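Local coordinates for protein putative L-alanine-DL-glutamate epimerase (Burkholderia xenovorans, PDB 3GO2) that binds magnesium and is probably a racemase or epimerase of the mandelate racemase/muconate lactonizing enzyme family, at residues L95-A100 with V105-L110; T142-V147 with L199-E204; P134-P139 with L349-E354; F280-A285 with D309-N314. One frame throughout, in Å; residues are numbered along the deposited sequence.

Contact 1. Residues L95-A100 with V105-L110; sequences LLDAKA and VPCYEL
Leu-110 reaches across to the last turns of helix 82-103 and packs against Leu-96, Lys-99 and Ala-100. Its CB and CG serve as a stem. CG lies anti to the carbonyl carbon (chi1 -59°), which carries the branch toward the helix. The tip CD1 does the touching. It lies 3.7 Å from Leu-96 O and 3.9 Å from Ala-100 CB. It also meets CD2 of Leu-96 and the aliphatic CG of Lys-99, so a single methyl touches residues of successive helical turns. The Leu-96 and Leu-110 side chains run antiparallel alongside one another.

Ala-100 CB has several close neighbours. Cys-107 SG sits 3.6 Å from it, and Val-105 O comes as near as 3.2 Å, a tight approach. Cys-107 SG also rests 3.7 Å from Leu-96 O. The one hydrogen bond across the contact runs from Val-105 N to Ala-100 O. It is 3.0 Å long and nearly straight at the hydrogen (175°), but the donor stands above the carbonyl plane.

The charged ends turn to other partners. Asp-97 forms a salt bridge with Lys-101. Lys-99 NZ pairs with Glu-109 of the second subunit, and Glu-109 here pairs with Lys-99 of that subunit. This buried fold-back is where the chain leaves the long helix of the N-terminal capping domain, the domain joined to the barrel in this enolase-like family, and it borders a subunit interface.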
# COMPACT_ATOMS: atom_id res chain seq x y z
N LEU A 95 32.81 -23.82 14.17
CA LEU A 95 33.74 -22.69 14.38
C LEU A 95 33.46 -22.04 15.74
O LEU A 95 34.40 -21.73 16.49
CB LEU A 95 33.62 -21.67 13.26
CG LEU A 95 34.31 -21.95 11.93
CD1 LEU A 95 33.85 -21.01 10.82
CD2 LEU A 95 35.82 -21.80 12.13
N LEU A 96 32.19 -21.84 16.08
CA LEU A 96 31.87 -21.20 17.35
C LEU A 96 32.34 -22.06 18.52
O LEU A 96 32.93 -21.55 19.48
CB LEU A 96 30.38 -20.93 17.47
CG LEU A 96 29.83 -19.83 16.57
CD1 LEU A 96 28.29 -19.93 16.57
CD2 LEU A 96 30.32 -18.43 17.01
N ASP A 97 32.09 -23.37 18.45
CA ASP A 97 32.53 -24.28 19.50
C ASP A 97 34.06 -24.17 19.69
O ASP A 97 34.59 -24.09 20.83
CB ASP A 97 32.17 -25.71 19.14
CG ASP A 97 32.30 -26.66 20.30
OD1 ASP A 97 32.02 -26.26 21.46
OD2 ASP A 97 32.68 -27.84 20.05
N ALA A 98 34.78 -24.21 18.57
CA ALA A 98 36.25 -24.16 18.62
C ALA A 98 36.77 -22.83 19.18
O ALA A 98 37.73 -22.79 19.96
CB ALA A 98 36.84 -24.45 17.24
N LYS A 99 36.12 -21.74 18.80
CA LYS A 99 36.48 -20.44 19.30
C LYS A 99 36.22 -20.31 20.80
O LYS A 99 37.08 -19.83 21.53
CB LYS A 99 35.72 -19.36 18.55
CG LYS A 99 36.09 -17.94 18.98
CD LYS A 99 35.54 -16.89 18.03
CE LYS A 99 36.07 -15.50 18.31
NZ LYS A 99 35.74 -14.43 17.29
N ALA A 100 35.05 -20.74 21.24
CA ALA A 100 34.73 -20.71 22.65
C ALA A 100 35.70 -21.58 23.45
O ALA A 100 36.19 -21.16 24.48
CB ALA A 100 33.28 -21.16 22.90
N VAL A 105 35.57 -20.60 27.37
CA VAL A 105 34.27 -20.14 27.79
C VAL A 105 33.16 -20.97 27.17
O VAL A 105 33.33 -21.53 26.08
CB VAL A 105 34.05 -18.65 27.41
CG1 VAL A 105 35.05 -17.76 28.12
CG2 VAL A 105 34.14 -18.44 25.90
N PRO A 106 31.98 -21.00 27.81
CA PRO A 106 30.82 -21.60 27.14
C PRO A 106 30.43 -20.77 25.94
O PRO A 106 30.69 -19.58 25.90
CB PRO A 106 29.69 -21.49 28.18
CG PRO A 106 30.36 -21.06 29.44
CD PRO A 106 31.64 -20.43 29.13
N CYS A 107 29.76 -21.36 24.97
CA CYS A 107 29.45 -20.60 23.76
C CYS A 107 28.58 -19.37 23.99
O CYS A 107 28.76 -18.37 23.29
CB CYS A 107 28.82 -21.49 22.70
SG CYS A 107 30.08 -22.41 21.76
N TYR A 108 27.68 -19.39 24.98
CA TYR A 108 26.89 -18.17 25.24
C TYR A 108 27.73 -16.94 25.59
O TYR A 108 27.28 -15.82 25.44
CB TYR A 108 25.80 -18.42 26.29
CG TYR A 108 26.29 -18.82 27.68
CD1 TYR A 108 26.96 -17.93 28.50
CD2 TYR A 108 26.01 -20.09 28.19
CE1 TYR A 108 27.36 -18.31 29.78
CE2 TYR A 108 26.40 -20.47 29.45
CZ TYR A 108 27.06 -19.59 30.25
OH TYR A 108 27.45 -20.00 31.51
N GLU A 109 28.97 -17.14 26.04
CA GLU A 109 29.90 -16.03 26.31
C GLU A 109 30.31 -15.30 25.03
O GLU A 109 30.77 -14.17 25.08
CB GLU A 109 31.14 -16.56 27.04
CG GLU A 109 31.78 -15.57 27.99
CD GLU A 109 30.82 -15.16 29.09
OE1 GLU A 109 29.92 -14.35 28.81
OE2 GLU A 109 30.95 -15.70 30.22
N LEU A 110 30.16 -15.95 23.87
CA LEU A 110 30.43 -15.32 22.60
C LEU A 110 29.20 -14.59 22.07
O LEU A 110 29.29 -13.80 21.13
CB LEU A 110 30.84 -16.35 21.56
CG LEU A 110 32.06 -17.20 21.86
CD1 LEU A 110 32.32 -18.10 20.65
CD2 LEU A 110 33.25 -16.35 22.18

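Contact 2. Residues T142-V147 with L199-E204; sequences TDLDGV and LRAHLE
Val-147 and His-202 make the tight half of this contact, where the start of helix 144-156 meets helix 193-210. The two side chains lie roughly perpendicular. Val-147 CG1, anti to the backbone N (chi1 170°), lies over one face of the imidazole, displaced toward the rim. It is 4.1 Å from the ring centroid and 16° off the normal, a CH-pi contact. The other methyl, CG2, reaches His-202 CE1 at 3.7 Å. CG1 also touches His-202 O. The ring is fixed in rotation by bonds at both nitrogens: NE2 is hydrogen-bonded to Thr-164 OG1 and ND1 to His-169 NE2. Both residues of the pair are buried.

The other half is more open to solvent. Leu-144 and Ala-201 are partly exposed. Leu-144 CD2 does rest on Ala-201 O at 3.6 Å, but the side chains only approach each other, Leu-144 CD1 to Ala-201 CB at 4.2 Å. No hydrogen bond or salt bridge spans the two segments. Just before the helix, Asp-143 is the N-cap, and its OD1 accepts from Gly-146 N at 2.9 Å. That bond ties down the first turn, from which Leu-144 and Val-147 project.

The two helices flank strand 161-168 in sequence, one before it and one after. Their contact belongs to the outer helical layer of the barrel. The His-202 ring is tied to that strand by its bond to Thr-164, and Leu-203 of the same helix packs on strands 161-168 and 215-219.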
# COMPACT_ATOMS: atom_id res chain seq x y z
N THR A 142 -0.73 -46.57 20.47
CA THR A 142 -1.50 -47.16 19.37
C THR A 142 -2.98 -46.79 19.40
O THR A 142 -3.73 -47.21 18.53
CB THR A 142 -1.42 -48.71 19.41
OG1 THR A 142 -1.98 -49.15 20.64
CG2 THR A 142 0.01 -49.19 19.31
N ASP A 143 -3.41 -46.00 20.38
CA ASP A 143 -4.81 -45.61 20.50
C ASP A 143 -5.00 -44.35 21.34
O ASP A 143 -4.05 -43.79 21.89
CB ASP A 143 -5.67 -46.78 21.06
CG ASP A 143 -5.22 -47.25 22.43
OD1 ASP A 143 -4.51 -46.53 23.15
OD2 ASP A 143 -5.59 -48.39 22.79
N LEU A 144 -6.24 -43.90 21.46
CA LEU A 144 -6.51 -42.65 22.17
C LEU A 144 -6.18 -42.75 23.65
O LEU A 144 -5.76 -41.78 24.26
CB LEU A 144 -7.97 -42.20 21.95
CG LEU A 144 -8.33 -41.63 20.58
CD1 LEU A 144 -9.86 -41.51 20.43
CD2 LEU A 144 -7.68 -40.26 20.37
N ASP A 145 -6.36 -43.93 24.25
CA ASP A 145 -5.98 -44.09 25.65
C ASP A 145 -4.49 -43.88 25.87
O ASP A 145 -4.11 -43.30 26.88
CB ASP A 145 -6.41 -45.46 26.19
CG ASP A 145 -7.92 -45.56 26.44
OD1 ASP A 145 -8.61 -44.53 26.63
OD2 ASP A 145 -8.40 -46.72 26.44
N GLY A 146 -3.67 -44.32 24.91
CA GLY A 146 -2.22 -44.13 24.95
C GLY A 146 -1.82 -42.67 24.82
O GLY A 146 -0.91 -42.18 25.51
N VAL A 147 -2.53 -41.97 23.94
CA VAL A 147 -2.37 -40.51 23.79
C VAL A 147 -2.60 -39.84 25.14
O VAL A 147 -1.79 -39.04 25.60
CB VAL A 147 -3.31 -39.96 22.69
CG1 VAL A 147 -3.34 -38.44 22.67
CG2 VAL A 147 -2.89 -40.50 21.33
N LEU A 199 -8.29 -34.88 14.42
CA LEU A 199 -7.62 -33.81 15.19
C LEU A 199 -8.32 -33.55 16.50
O LEU A 199 -7.70 -33.46 17.55
CB LEU A 199 -7.57 -32.48 14.42
CG LEU A 199 -6.37 -32.24 13.56
CD1 LEU A 199 -6.62 -31.03 12.62
CD2 LEU A 199 -5.12 -32.08 14.46
N ARG A 200 -9.63 -33.36 16.43
CA ARG A 200 -10.40 -33.12 17.64
C ARG A 200 -10.29 -34.29 18.65
O ARG A 200 -10.03 -34.06 19.85
CB ARG A 200 -11.87 -32.87 17.31
CG ARG A 200 -12.70 -32.78 18.56
CD ARG A 200 -14.16 -32.54 18.29
NE ARG A 200 -14.46 -31.19 17.83
CZ ARG A 200 -14.22 -30.07 18.51
NH1 ARG A 200 -13.64 -30.06 19.71
NH2 ARG A 200 -14.58 -28.91 17.95
N ALA A 201 -10.51 -35.51 18.18
CA ALA A 201 -10.46 -36.68 19.08
C ALA A 201 -9.10 -36.79 19.77
O ALA A 201 -9.02 -37.01 20.99
CB ALA A 201 -10.80 -37.98 18.32
N HIS A 202 -8.03 -36.66 18.97
CA HIS A 202 -6.65 -36.71 19.48
C HIS A 202 -6.35 -35.65 20.52
O HIS A 202 -5.83 -35.95 21.60
CB HIS A 202 -5.68 -36.60 18.30
CG HIS A 202 -4.24 -36.70 18.68
ND1 HIS A 202 -3.53 -37.88 18.62
CD2 HIS A 202 -3.36 -35.74 19.07
CE1 HIS A 202 -2.28 -37.65 19.01
NE2 HIS A 202 -2.16 -36.36 19.29
N LEU A 203 -6.66 -34.40 20.19
CA LEU A 203 -6.41 -33.31 21.08
C LEU A 203 -7.26 -33.39 22.36
O LEU A 203 -6.79 -33.03 23.43
CB LEU A 203 -6.66 -31.98 20.35
CG LEU A 203 -5.58 -31.63 19.33
CD1 LEU A 203 -6.08 -30.43 18.47
CD2 LEU A 203 -4.30 -31.26 20.04
N GLU A 204 -8.50 -33.86 22.25
CA GLU A 204 -9.35 -34.04 23.46
C GLU A 204 -8.76 -35.07 24.43
O GLU A 204 -8.77 -34.84 25.65
CB GLU A 204 -10.79 -34.37 23.07
CG GLU A 204 -11.53 -33.12 22.57
CD GLU A 204 -12.92 -33.38 22.05
OE1 GLU A 204 -13.26 -34.56 21.84
OE2 GLU A 204 -13.67 -32.39 21.87

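Contact 3. Residues P134-P139 with L349-E354; sequences PKFFGP and LAWEDE
The backbones come nearest at Phe-136 and Leu-349, whose CA atoms are 6.0 Å apart, and Leu-349 opens a type I beta turn that ends at Glu-352. A water joins the two segments. It donates to Phe-136 O at 2.8 Å and accepts from Ala-350 N at 2.9 Å. No direct hydrogen bond forms.

Leu-349 CD2 is the central apolar group. It meets Phe-136 CB at 3.9 Å and Phe-137 CZ at 3.8 Å, so one methyl touches both consecutive phenylalanines, the first at its CB and the second at its ring tip. Phe-137 also brings its edge to the backbone: Leu-349 N lies near the ring plane, 3.7 Å from CE1.

The contact joins two loops. One follows helix 128-132. The other belongs to the enolase-type C-terminal barrel domain and comes after strand 342-344, which runs parallel to strand 118-123 in a mixed sheet. The Phe-137 side chain is about 8 Å from that of His-125, a 2-oxoglutarate-binding residue, so the contact probably lies near the ligand site.

Trp-351 completes the apolar patch. Its CG sits between the backbone N and the carbonyl carbon (chi1 63°), and its CH2 comes to 4.0 Å from Phe-136 CD1. The two rings meet obliquely. Trp-351 NE1 is bonded to Asp-14 O, and the indole stacks on His-387. Phe-137 is stacked in turn on Trp-129.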
# COMPACT_ATOMS: atom_id res chain seq x y z
N PRO A 134 7.80 -46.45 17.41
CA PRO A 134 7.69 -47.27 18.61
C PRO A 134 8.83 -48.28 18.82
O PRO A 134 9.06 -48.72 19.95
CB PRO A 134 6.36 -48.01 18.41
CG PRO A 134 6.16 -48.05 16.95
CD PRO A 134 6.71 -46.74 16.46
N LYS A 135 9.53 -48.65 17.74
CA LYS A 135 10.72 -49.51 17.83
C LYS A 135 11.82 -48.83 18.64
O LYS A 135 12.67 -49.50 19.24
CB LYS A 135 11.22 -49.86 16.42
CG LYS A 135 12.63 -50.44 16.33
CD LYS A 135 12.72 -51.73 15.52
CE LYS A 135 12.63 -52.96 16.43
NZ LYS A 135 11.95 -54.14 15.78
N PHE A 136 11.80 -47.50 18.67
CA PHE A 136 12.89 -46.75 19.30
C PHE A 136 12.48 -45.98 20.54
O PHE A 136 13.28 -45.80 21.47
CB PHE A 136 13.50 -45.83 18.26
CG PHE A 136 14.04 -46.58 17.10
CD1 PHE A 136 15.17 -47.38 17.25
CD2 PHE A 136 13.42 -46.53 15.87
CE1 PHE A 136 15.67 -48.10 16.18
CE2 PHE A 136 13.93 -47.25 14.79
CZ PHE A 136 15.06 -48.04 14.97
N PHE A 137 11.23 -45.51 20.54
CA PHE A 137 10.70 -44.72 21.65
C PHE A 137 9.44 -45.38 22.15
O PHE A 137 8.43 -45.45 21.44
CB PHE A 137 10.35 -43.31 21.17
CG PHE A 137 11.42 -42.66 20.35
CD1 PHE A 137 12.61 -42.25 20.95
CD2 PHE A 137 11.26 -42.48 19.01
CE1 PHE A 137 13.60 -41.65 20.22
CE2 PHE A 137 12.26 -41.86 18.26
CZ PHE A 137 13.43 -41.45 18.88
N GLY A 138 9.51 -45.85 23.38
CA GLY A 138 8.39 -46.49 24.00
C GLY A 138 8.00 -45.77 25.26
O GLY A 138 8.71 -44.86 25.70
N PRO A 139 6.87 -46.18 25.87
CA PRO A 139 6.04 -47.27 25.37
C PRO A 139 5.28 -46.87 24.12
O PRO A 139 4.89 -45.70 24.01
CB PRO A 139 5.05 -47.51 26.51
CG PRO A 139 4.97 -46.23 27.21
CD PRO A 139 6.32 -45.61 27.11
N LEU A 349 16.64 -42.11 22.19
CA LEU A 349 17.16 -43.41 21.81
C LEU A 349 17.88 -44.09 22.98
O LEU A 349 18.52 -43.45 23.81
CB LEU A 349 18.16 -43.27 20.67
CG LEU A 349 17.66 -42.63 19.38
CD1 LEU A 349 18.84 -42.37 18.44
CD2 LEU A 349 16.62 -43.48 18.69
N ALA A 350 17.81 -45.42 22.99
CA ALA A 350 18.44 -46.19 24.06
C ALA A 350 19.95 -45.99 24.14
O ALA A 350 20.54 -46.09 25.22
CB ALA A 350 18.09 -47.66 23.89
N TRP A 351 20.58 -45.67 23.01
CA TRP A 351 22.02 -45.43 22.97
C TRP A 351 22.42 -43.94 22.91
O TRP A 351 23.59 -43.60 22.71
CB TRP A 351 22.66 -46.20 21.81
CG TRP A 351 22.21 -45.82 20.45
CD1 TRP A 351 22.80 -44.91 19.63
CD2 TRP A 351 21.07 -46.32 19.74
NE1 TRP A 351 22.14 -44.84 18.44
CE2 TRP A 351 21.06 -45.68 18.48
CE3 TRP A 351 20.06 -47.24 20.03
CZ2 TRP A 351 20.08 -45.91 17.52
CZ3 TRP A 351 19.07 -47.49 19.07
CH2 TRP A 351 19.09 -46.82 17.83
N GLU A 352 21.46 -43.04 23.10
CA GLU A 352 21.76 -41.62 22.95
C GLU A 352 22.90 -41.17 23.87
O GLU A 352 23.80 -40.45 23.44
CB GLU A 352 20.52 -40.78 23.26
CG GLU A 352 20.67 -39.27 23.08
CD GLU A 352 20.63 -38.82 21.64
OE1 GLU A 352 20.25 -39.64 20.77
OE2 GLU A 352 20.98 -37.63 21.39
N ASP A 353 22.86 -41.57 25.14
CA ASP A 353 23.83 -41.03 26.08
C ASP A 353 25.26 -41.56 25.79
O ASP A 353 26.22 -40.88 26.12
CB ASP A 353 23.42 -41.28 27.53
CG ASP A 353 22.20 -40.44 27.96
OD1 ASP A 353 21.66 -39.60 27.17
OD2 ASP A 353 21.75 -40.62 29.11
N GLU A 354 25.36 -42.74 25.17
CA GLU A 354 26.65 -43.29 24.72
C GLU A 354 27.35 -42.37 23.72
O GLU A 354 28.57 -42.32 23.68
CB GLU A 354 26.41 -44.68 24.06
CG GLU A 354 27.66 -45.51 23.72
CD GLU A 354 27.36 -46.70 22.77
OE1 GLU A 354 26.17 -47.08 22.61
OE2 GLU A 354 28.31 -47.25 22.17
O HOH W 1 15.93 -46.71 21.28

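Contact 4. Residues F280-A285 with D309-N314; sequences FFDANA and DAHDIN
Asp-282 OD1 accepts a hydrogen bond from a water at 2.7 Å, and the same water lies 2.8 Å from His-311 NE2, in the plane of the imidazole. The water thus bridges carboxylate and ring, whose planes are 47° apart. Asp-282 OD1 also has a long, weak ion pair with Lys-278 of the second subunit, while OD2 forms a salt bridge with Lys-278 of its own chain.

Beside this polar edge the packing is apolar. Phe-281 CB sits over the centre of the His-311 ring, 3.7 Å from the centroid. The Phe-281 ring then turns its edge toward the same imidazole face in a T-shaped pair, with planes at 61°. Ile-313 CD1 lies over a face of the Phe-281 ring and comes to 3.5 Å from its CD1. The phenyl ring thus meets the histidine with its edge and the isoleucine with a face.

Both segments end helices in Schellman motifs, with Asn-284 and Asp-312 at positive phi. The contact joins the C-terminal ends of helices 273-282 and 298-310, with Phe-281 and Ile-313 both packing on Ala-289 of strand 288-291, next to strand 314-317.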
# COMPACT_ATOMS: atom_id res chain seq x y z
N PHE A 280 7.53 -12.33 6.11
CA PHE A 280 6.56 -12.80 7.06
C PHE A 280 6.31 -11.74 8.12
O PHE A 280 5.16 -11.46 8.47
CB PHE A 280 6.99 -14.13 7.66
CG PHE A 280 7.02 -15.25 6.65
CD1 PHE A 280 5.91 -16.00 6.41
CD2 PHE A 280 8.18 -15.51 5.92
CE1 PHE A 280 5.92 -17.02 5.45
CE2 PHE A 280 8.22 -16.51 4.98
CZ PHE A 280 7.07 -17.28 4.75
N PHE A 281 7.37 -11.13 8.63
CA PHE A 281 7.19 -10.10 9.65
C PHE A 281 6.49 -8.87 9.05
O PHE A 281 5.61 -8.27 9.69
CB PHE A 281 8.52 -9.73 10.29
CG PHE A 281 9.22 -10.86 11.06
CD1 PHE A 281 8.66 -12.11 11.24
CD2 PHE A 281 10.47 -10.62 11.64
CE1 PHE A 281 9.33 -13.10 11.93
CE2 PHE A 281 11.14 -11.62 12.34
CZ PHE A 281 10.56 -12.86 12.49
N ASP A 282 6.87 -8.49 7.83
CA ASP A 282 6.24 -7.34 7.17
C ASP A 282 4.72 -7.54 6.98
O ASP A 282 3.96 -6.56 7.01
CB ASP A 282 6.90 -7.10 5.81
CG ASP A 282 8.30 -6.51 5.93
OD1 ASP A 282 8.72 -6.11 7.03
OD2 ASP A 282 8.95 -6.43 4.89
N ALA A 283 4.33 -8.79 6.81
CA ALA A 283 2.94 -9.16 6.62
C ALA A 283 2.15 -9.44 7.91
O ALA A 283 0.96 -9.72 7.83
CB ALA A 283 2.85 -10.37 5.66
N ASN A 284 2.79 -9.32 9.07
CA ASN A 284 2.13 -9.66 10.35
C ASN A 284 1.70 -11.12 10.35
O ASN A 284 0.63 -11.47 10.87
CB ASN A 284 0.90 -8.79 10.62
CG ASN A 284 1.25 -7.37 10.86
OD1 ASN A 284 2.10 -7.07 11.67
ND2 ASN A 284 0.55 -6.46 10.16
N ALA A 285 2.52 -11.99 9.78
CA ALA A 285 2.12 -13.37 9.58
C ALA A 285 2.25 -14.24 10.84
O ALA A 285 1.65 -15.32 10.88
CB ALA A 285 2.92 -14.03 8.42
N ASP A 309 13.10 -9.16 17.46
CA ASP A 309 12.94 -8.32 18.64
C ASP A 309 12.41 -6.93 18.29
O ASP A 309 11.56 -6.39 19.01
CB ASP A 309 14.28 -8.21 19.36
CG ASP A 309 14.17 -7.55 20.68
OD1 ASP A 309 13.30 -7.99 21.47
OD2 ASP A 309 14.95 -6.59 20.92
N ALA A 310 12.86 -6.38 17.17
CA ALA A 310 12.43 -5.03 16.75
C ALA A 310 10.98 -5.00 16.31
O ALA A 310 10.34 -3.94 16.38
CB ALA A 310 13.37 -4.48 15.63
N HIS A 311 10.46 -6.18 15.90
CA HIS A 311 9.06 -6.39 15.55
C HIS A 311 8.23 -6.88 16.75
O HIS A 311 7.07 -7.22 16.60
CB HIS A 311 8.95 -7.45 14.44
CG HIS A 311 9.29 -6.94 13.06
ND1 HIS A 311 8.34 -6.40 12.22
CD2 HIS A 311 10.45 -6.94 12.36
CE1 HIS A 311 8.90 -6.08 11.07
NE2 HIS A 311 10.18 -6.40 11.12
N ASP A 312 8.83 -6.90 17.94
CA ASP A 312 8.22 -7.43 19.17
C ASP A 312 7.66 -8.84 18.95
O ASP A 312 6.56 -9.16 19.39
CB ASP A 312 7.14 -6.49 19.74
CG ASP A 312 7.73 -5.25 20.41
OD1 ASP A 312 8.85 -5.30 20.96
OD2 ASP A 312 7.04 -4.21 20.39
N ILE A 313 8.47 -9.69 18.29
CA ILE A 313 8.18 -11.09 18.11
C ILE A 313 9.21 -11.90 18.89
O ILE A 313 10.40 -11.67 18.76
CB ILE A 313 8.29 -11.46 16.60
CG1 ILE A 313 7.22 -10.72 15.79
CG2 ILE A 313 8.20 -12.97 16.38
CD1 ILE A 313 7.40 -10.83 14.28
N ASN A 314 8.74 -12.83 19.72
CA ASN A 314 9.62 -13.73 20.42
C ASN A 314 9.90 -14.96 19.56
O ASN A 314 9.10 -15.33 18.68
CB ASN A 314 8.99 -14.14 21.77
CG ASN A 314 9.04 -13.02 22.79
OD1 ASN A 314 9.64 -11.99 22.54
ND2 ASN A 314 8.38 -13.22 23.94
O HOH W 2 10.94 -5.69 8.48

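Overall arrangement
From the N terminus, contact 1 comes first. It closes a short loop at the end of helix 82-103, inside the N-terminal domain, before any other contact opens. Contact 3 opens next, at 134-139, and closes only at 349-354, so its loop spans most of the barrel, tying the loop after helix 128-132 to that after strand 342-344. Contacts 2 and 4 are nested within it, one after the other, and none of the loops cross. Contact 2 pairs two early helices of the barrel, and contact 4 joins two later helix ends. Contacts 3 and 4 lie on opposite sides of the chain's centre, as do contacts 1 and 2. Contacts 1 and 4 both reach the second subunit.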